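Local atomic coordinates of glucokinase (Leishmania braziliensis MHOM/BR/75/M2904, PDB entry 6EDI), a protein that probably phosphorylates D-glucose with ATP as phosphate donor, working as a dimeric kinase of the actin-like ATPase clan. Residues 329-332 with 333-336; 370-373 with 374-377; 377-380 with 381-385. One frame throughout, in Å; residues are numbered along the deposited sequence.

Overall arrangement
All three contacts are local and lie on one side of the chain's centre, in the part of the protein that carries helix 317-341. Interaction 1 is the most buried: a turn within that long helix, held by main-chain bonds and one threonine hydroxyl. Interaction 2 ends helix 363-373, and interaction 3 follows directly through the shared Ala-377, closing helix 377-382; both are only partly buried, and charged and aromatic side chains do more of the work. Leu-373 packs on the turn of interaction 1, while Glu-336 bonds to His-376 of interaction 2. Leu-385 touches both earlier contacts, and each of the three reaches the second subunit.

Interaction 1 of 3, residues 329-332 with 333-336; sequences NLIG and LTAE
Leu-333 N donates to Asn-329 O at 2.9 Å, and the next bond along, Thr-334 N to Leu-330 O, measures 3.1 Å: successive i to i+4 links in the middle of the long alpha-helix 317-341. Leu-333 lies with CB 3.3 Å from Leu-330 O, and its side chain packs on Trp-275.

Thr-334 adds a side-chain bond to this ladder. Its OG1 lies between the backbone N and the carbonyl carbon (chi1 67°), from where it reaches back over the preceding turn and donates to Ile-331 O in a very short bond of 2.5 Å. Ile-331 O also accepts from Ala-335 N at 2.8 Å, so two donors grip one carbonyl. The methyl of Thr-334 rests near Leu-330 O instead, and both CG2 and CD1 of Ile-331 lie against the hydroxyl.

Gly-332 offers only backbone. Its bonds from Ala-335 N and Glu-336 N are weak, but its oxygen also accepts from a water at 2.7 Å, which donates in turn to Glu-336 OE2. That carboxylate is held further by Ser-241, His-376 and Ser-239 of the second subunit, while Arg-372 packs on the CA of Gly-332.

Leu-373 and Phe-390 pack against the Thr-334 side chain. The bond to Ile-331 O thus satisfies a buried hydroxyl within its own helix, which lets it sit against apolar Leu-373.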
loop_
_atom_site.group_PDB
_atom_site.type_symbol
_atom_site.label_atom_id
_atom_site.label_comp_id
_atom_site.label_asym_id
_atom_site.label_seq_id
_atom_site.Cartn_x
_atom_site.Cartn_y
_atom_site.Cartn_z
ATOM N N ASN A 329 -2.128 21.433 3.973
ATOM C CA ASN A 329 -1.318 20.583 3.106
ATOM C C ASN A 329 -1.049 19.169 3.626
ATOM O O ASN A 329 -0.963 18.219 2.830
ATOM C CB ASN A 329 -0.022 21.300 2.745
ATOM C CG ASN A 329 -0.241 22.321 1.648
ATOM O OD1 ASN A 329 -0.997 22.065 0.708
ATOM N ND2 ASN A 329 0.385 23.483 1.771
ATOM N N LEU A 330 -0.922 19.020 4.943
ATOM C CA LEU A 330 -0.911 17.679 5.514
ATOM C C LEU A 330 -2.184 16.941 5.083
ATOM O O LEU A 330 -2.134 15.797 4.627
ATOM C CB LEU A 330 -0.819 17.728 7.039
ATOM C CG LEU A 330 -0.942 16.335 7.675
ATOM C CD1 LEU A 330 0.314 15.527 7.366
ATOM C CD2 LEU A 330 -1.180 16.429 9.179
ATOM N N ILE A 331 -3.322 17.615 5.206
ATOM C CA ILE A 331 -4.590 17.028 4.792
ATOM C C ILE A 331 -4.624 16.802 3.269
ATOM O O ILE A 331 -5.174 15.795 2.788
ATOM C CB ILE A 331 -5.796 17.876 5.295
ATOM C CG1 ILE A 331 -5.914 17.771 6.819
ATOM C CG2 ILE A 331 -7.090 17.421 4.642
ATOM C CD1 ILE A 331 -6.225 16.363 7.295
ATOM N N GLY A 332 -4.015 17.719 2.516
ATOM C CA GLY A 332 -3.890 17.542 1.070
ATOM C C GLY A 332 -3.180 16.244 0.699
ATOM O O GLY A 332 -3.594 15.543 -0.233
ATOM N N LEU A 333 -2.116 15.921 1.438
ATOM C CA LEU A 333 -1.432 14.639 1.282
ATOM C C LEU A 333 -2.401 13.517 1.596
ATOM O O LEU A 333 -2.480 12.541 0.849
ATOM C CB LEU A 333 -0.209 14.531 2.203
ATOM C CG LEU A 333 0.358 13.121 2.413
ATOM C CD1 LEU A 333 0.972 12.527 1.154
ATOM C CD2 LEU A 333 1.374 13.115 3.541
ATOM N N THR A 334 -3.145 13.653 2.695
ATOM C CA THR A 334 -4.122 12.614 3.043
ATOM C C THR A 334 -5.249 12.483 2.025
ATOM O O THR A 334 -5.889 11.444 1.944
ATOM C CB THR A 334 -4.748 12.805 4.431
ATOM O OG1 THR A 334 -5.568 13.983 4.441
ATOM C CG2 THR A 334 -3.672 12.903 5.504
ATOM N N ALA A 335 -5.530 13.525 1.255
ATOM C CA ALA A 335 -6.549 13.354 0.220
ATOM C C ALA A 335 -6.050 12.330 -0.792
ATOM O O ALA A 335 -6.808 11.456 -1.257
ATOM C CB ALA A 335 -6.860 14.687 -0.463
ATOM N N GLU A 336 -4.769 12.437 -1.139
ATOM C CA GLU A 336 -4.141 11.448 -2.021
ATOM C C GLU A 336 -4.079 10.038 -1.412
ATOM O O GLU A 336 -4.370 9.054 -2.089
ATOM C CB GLU A 336 -2.735 11.898 -2.453
ATOM C CG GLU A 336 -2.678 13.207 -3.256
ATOM C CD GLU A 336 -3.738 13.330 -4.348
ATOM O OE1 GLU A 336 -4.147 12.319 -4.968
ATOM O OE2 GLU A 336 -4.164 14.472 -4.606
HETATM O O HOH W 1 -4.201 16.579 -2.687
#

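Interaction 2 of 3, residues 370-373 with 374-377; sequences QARL and HEHA
His-374 and Gln-370 meet one turn apart where helix 363-373 ends in a type I beta turn, Leu-373 to His-376, that leads into helix 377-382. The Gln-370 side chain is stretched out, CG anti to the backbone N (chi1 -163°), and runs alongside the imidazole in the same direction. Its CG makes an off-centre CH-pi contact, 4.1 Å from the His-374 ring centroid. Gln-370 O sits over a face of that ring, toward the rim, and also accepts the His-374 backbone N-H at 3.1 Å. Beyond the ring edge a water lies in the imidazole plane, 2.7 Å from His-374 NE2, and takes a bond from Gln-370 NE2, so it joins the ends of the two side chains.

Arg-372 and Glu-375 meet by packing and by a long charge attraction. Arg-372 bends at chi2 (56°), which brings its aliphatic part across the extended Glu-375 at about a right angle; CD comes within 3.5 Å of Glu-375 OE2. The guanidinium and carboxylate planes are nearly parallel. Glu-375 OE1 lies over a face of the guanidinium at a long 3.9 Å from Arg-372 NE, an attraction of charges with no N-H directed at the oxygen.

The last helical turn ends with Glu-375 N bonded to Arg-372 O, 2.9 Å, and the beta turn is closed, weakly, by His-376 N to Leu-373 O. Leu-373 packs on Ile-331 and Trp-182. His-376 is the N-cap of the following helix, its ND1 bonded to the backbone N of Met-378.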
loop_
_atom_site.group_PDB
_atom_site.type_symbol
_atom_site.label_atom_id
_atom_site.label_comp_id
_atom_site.label_asym_id
_atom_site.label_seq_id
_atom_site.Cartn_x
_atom_site.Cartn_y
_atom_site.Cartn_z
ATOM N N GLN A 370 -11.473 19.601 6.645
ATOM C CA GLN A 370 -12.370 18.709 5.931
ATOM C C GLN A 370 -12.713 19.338 4.584
ATOM O O GLN A 370 -12.890 18.645 3.582
ATOM C CB GLN A 370 -13.641 18.441 6.763
ATOM C CG GLN A 370 -14.430 17.234 6.309
ATOM C CD GLN A 370 -15.680 16.967 7.133
ATOM O OE1 GLN A 370 -16.266 17.881 7.718
ATOM N NE2 GLN A 370 -16.111 15.705 7.159
ATOM N N ALA A 371 -12.784 20.665 4.559
ATOM C CA ALA A 371 -13.021 21.381 3.307
ATOM C C ALA A 371 -11.894 21.098 2.325
ATOM O O ALA A 371 -12.125 20.855 1.136
ATOM C CB ALA A 371 -13.145 22.885 3.561
ATOM N N ARG A 372 -10.669 21.131 2.823
ATOM C CA ARG A 372 -9.515 20.908 1.970
ATOM C C ARG A 372 -9.510 19.497 1.399
ATOM O O ARG A 372 -9.293 19.305 0.198
ATOM C CB ARG A 372 -8.233 21.145 2.754
ATOM C CG ARG A 372 -6.985 20.816 1.968
ATOM C CD ARG A 372 -6.927 21.594 0.661
ATOM N NE ARG A 372 -5.737 21.258 -0.109
ATOM C CZ ARG A 372 -5.665 20.216 -0.931
ATOM N NH1 ARG A 372 -6.705 19.413 -1.058
ATOM N NH2 ARG A 372 -4.556 19.968 -1.616
ATOM N N LEU A 373 -9.726 18.512 2.270
ATOM C CA LEU A 373 -9.777 17.116 1.836
ATOM C C LEU A 373 -10.733 17.005 0.668
ATOM O O LEU A 373 -10.445 16.343 -0.335
ATOM C CB LEU A 373 -10.263 16.229 2.983
ATOM C CG LEU A 373 -10.166 14.727 2.756
ATOM C CD1 LEU A 373 -8.717 14.291 2.938
ATOM C CD2 LEU A 373 -11.094 13.982 3.699
ATOM N N HIS A 374 -11.856 17.707 0.786
ATOM C CA HIS A 374 -12.926 17.606 -0.190
ATOM C C HIS A 374 -12.675 18.320 -1.520
ATOM O O HIS A 374 -13.529 18.269 -2.401
ATOM C CB HIS A 374 -14.260 18.053 0.428
ATOM C CG HIS A 374 -14.771 17.132 1.495
ATOM N ND1 HIS A 374 -16.021 17.277 2.066
ATOM C CD2 HIS A 374 -14.216 16.048 2.088
ATOM C CE1 HIS A 374 -16.208 16.327 2.966
ATOM N NE2 HIS A 374 -15.126 15.568 2.999
ATOM N N GLU A 375 -11.508 18.946 -1.684
ATOM C CA GLU A 375 -11.165 19.595 -2.953
ATOM C C GLU A 375 -10.707 18.604 -4.019
ATOM O O GLU A 375 -10.643 18.951 -5.201
ATOM C CB GLU A 375 -10.086 20.670 -2.760
ATOM C CG GLU A 375 -10.417 21.726 -1.692
ATOM C CD GLU A 375 -9.365 22.829 -1.591
ATOM O OE1 GLU A 375 -8.434 22.867 -2.431
ATOM O OE2 GLU A 375 -9.470 23.661 -0.661
ATOM N N HIS A 376 -10.377 17.382 -3.593
ATOM C CA HIS A 376 -9.884 16.333 -4.488
ATOM C C HIS A 376 -10.918 16.021 -5.568
ATOM O O HIS A 376 -12.113 15.968 -5.286
ATOM C CB HIS A 376 -9.583 15.045 -3.703
ATOM C CG HIS A 376 -8.737 14.063 -4.458
ATOM N ND1 HIS A 376 -9.236 13.273 -5.473
ATOM C CD2 HIS A 376 -7.421 13.758 -4.353
ATOM C CE1 HIS A 376 -8.266 12.519 -5.959
ATOM N NE2 HIS A 376 -7.151 12.795 -5.297
ATOM N N ALA A 377 -10.452 15.803 -6.791
ATOM C CA ALA A 377 -11.339 15.535 -7.932
ATOM C C ALA A 377 -12.265 14.354 -7.686
ATOM O O ALA A 377 -13.376 14.299 -8.221
ATOM C CB ALA A 377 -10.528 15.298 -9.189
HETATM O O HOH W 2 -14.946 13.822 5.061
#

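Interaction 3 of 3, residues 377-380 with 381-385; sequences AMER and QFKFL
Met-378 reaches two phenylalanines with the end of one bent side chain. Its SD lies at the edge of the Phe-382 ring, 3.8 Å from CE2, a Met-aromatic contact, and its CE touches CE2 of Phe-384 at 3.5 Å. Bends at chi2 (-67°) and chi3 fold the methyl back so that CE meets Phe-384 while SD stays at the Phe-382 edge. Leu-385 CD1 closes against Met-378 CB.

Glu-379 and Lys-383 cross at about a right angle. Glu-379 O accepts from Lys-383 N and from Lys-383 NZ, both at 3.0 Å and from opposite faces of the carbonyl plane, while a water joins NZ to Glu-379 OE2. This is the C-terminal end of helix 377-382: Lys-383 turns into the left-handed region (phi 58°), and Phe-384 N doubles back to Met-378 O in a weak bond of 3.4 Å.

Glu-379 is bent at its own chi2 (62°), which brings OE1 over the departing chain, where Leu-385 N makes a short but poorly angled, weak bond of 2.7 Å and Ser-386 N a further one. Farther out, Met-339 of helix 317-341 packs on both Met-378 and Phe-384, Arg-380 NE bonds to Glu-375 O, and Ser-237 of the second subunit lies against Met-378.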
loop_
_atom_site.group_PDB
_atom_site.type_symbol
_atom_site.label_atom_id
_atom_site.label_comp_id
_atom_site.label_asym_id
_atom_site.label_seq_id
_atom_site.Cartn_x
_atom_site.Cartn_y
_atom_site.Cartn_z
ATOM N N ALA A 377 -10.452 15.803 -6.791
ATOM C CA ALA A 377 -11.339 15.535 -7.932
ATOM C C ALA A 377 -12.265 14.354 -7.686
ATOM O O ALA A 377 -13.376 14.299 -8.221
ATOM C CB ALA A 377 -10.528 15.298 -9.189
ATOM N N MET A 378 -11.800 13.393 -6.899
ATOM C CA MET A 378 -12.561 12.160 -6.696
ATOM C C MET A 378 -13.562 12.275 -5.549
ATOM O O MET A 378 -14.451 11.427 -5.392
ATOM C CB MET A 378 -11.603 10.986 -6.465
ATOM C CG MET A 378 -10.660 10.736 -7.644
ATOM S SD MET A 378 -11.569 10.163 -9.105
ATOM C CE MET A 378 -11.839 8.447 -8.671
ATOM N N GLU A 379 -13.412 13.317 -4.736
ATOM C CA GLU A 379 -14.437 13.619 -3.753
ATOM C C GLU A 379 -15.490 14.463 -4.446
ATOM O O GLU A 379 -16.691 14.253 -4.271
ATOM C CB GLU A 379 -13.852 14.364 -2.545
ATOM C CG GLU A 379 -14.889 14.758 -1.511
ATOM C CD GLU A 379 -15.590 13.563 -0.899
ATOM O OE1 GLU A 379 -14.997 12.459 -0.892
ATOM O OE2 GLU A 379 -16.740 13.729 -0.428
ATOM N N ARG A 380 -15.038 15.432 -5.234
ATOM C CA ARG A 380 -15.969 16.280 -5.966
ATOM C C ARG A 380 -16.894 15.441 -6.841
ATOM O O ARG A 380 -18.108 15.651 -6.865
ATOM C CB ARG A 380 -15.201 17.303 -6.812
ATOM C CG ARG A 380 -14.415 18.323 -5.969
ATOM C CD ARG A 380 -13.631 19.296 -6.857
ATOM N NE ARG A 380 -12.704 20.179 -6.138
ATOM C CZ ARG A 380 -12.826 21.507 -6.072
ATOM N NH1 ARG A 380 -13.849 22.108 -6.663
ATOM N NH2 ARG A 380 -11.933 22.233 -5.414
ATOM N N GLN A 381 -16.326 14.473 -7.542
ATOM C CA GLN A 381 -17.122 13.679 -8.479
ATOM C C GLN A 381 -17.847 12.511 -7.838
ATOM O O GLN A 381 -18.989 12.207 -8.210
ATOM C CB GLN A 381 -16.254 13.166 -9.627
ATOM C CG GLN A 381 -15.630 14.258 -10.482
ATOM C CD GLN A 381 -14.722 13.695 -11.549
ATOM O OE1 GLN A 381 -13.518 13.499 -11.322
ATOM N NE2 GLN A 381 -15.285 13.424 -12.721
ATOM N N PHE A 382 -17.197 11.847 -6.884
ATOM C CA PHE A 382 -17.705 10.548 -6.431
ATOM C C PHE A 382 -17.828 10.336 -4.918
ATOM O O PHE A 382 -18.284 9.270 -4.496
ATOM C CB PHE A 382 -16.870 9.400 -7.024
ATOM C CG PHE A 382 -16.619 9.516 -8.507
ATOM C CD1 PHE A 382 -17.612 9.181 -9.428
ATOM C CD2 PHE A 382 -15.382 9.933 -8.982
ATOM C CE1 PHE A 382 -17.379 9.286 -10.793
ATOM C CE2 PHE A 382 -15.133 10.037 -10.351
ATOM C CZ PHE A 382 -16.141 9.713 -11.258
ATOM N N LYS A 383 -17.441 11.326 -4.110
ATOM C CA LYS A 383 -17.514 11.209 -2.639
ATOM C C LYS A 383 -16.725 10.027 -2.071
ATOM O O LYS A 383 -17.169 9.389 -1.104
ATOM C CB LYS A 383 -18.972 11.113 -2.147
ATOM C CG LYS A 383 -19.697 12.434 -1.876
ATOM C CD LYS A 383 -19.744 13.326 -3.086
ATOM C CE LYS A 383 -20.035 14.772 -2.702
ATOM N NZ LYS A 383 -19.035 15.745 -3.261
ATOM N N PHE A 384 -15.564 9.731 -2.656
ATOM C CA PHE A 384 -14.739 8.617 -2.181
ATOM C C PHE A 384 -14.087 8.916 -0.840
ATOM O O PHE A 384 -14.028 8.056 0.043
ATOM C CB PHE A 384 -13.618 8.311 -3.186
ATOM C CG PHE A 384 -14.031 7.414 -4.327
ATOM C CD1 PHE A 384 -14.411 6.099 -4.092
ATOM C CD2 PHE A 384 -13.991 7.872 -5.636
ATOM C CE1 PHE A 384 -14.775 5.257 -5.158
ATOM C CE2 PHE A 384 -14.351 7.041 -6.691
ATOM C CZ PHE A 384 -14.737 5.742 -6.456
ATOM N N LEU A 385 -13.572 10.133 -0.707
ATOM C CA LEU A 385 -12.722 10.489 0.437
ATOM C C LEU A 385 -13.535 10.681 1.725
ATOM O O LEU A 385 -13.055 10.392 2.826
ATOM C CB LEU A 385 -11.871 11.725 0.110
ATOM C CG LEU A 385 -10.793 11.589 -0.981
ATOM C CD1 LEU A 385 -11.346 11.409 -2.388
ATOM C CD2 LEU A 385 -9.886 12.788 -0.975
HETATM O O HOH W 3 -18.098 16.197 -0.671
#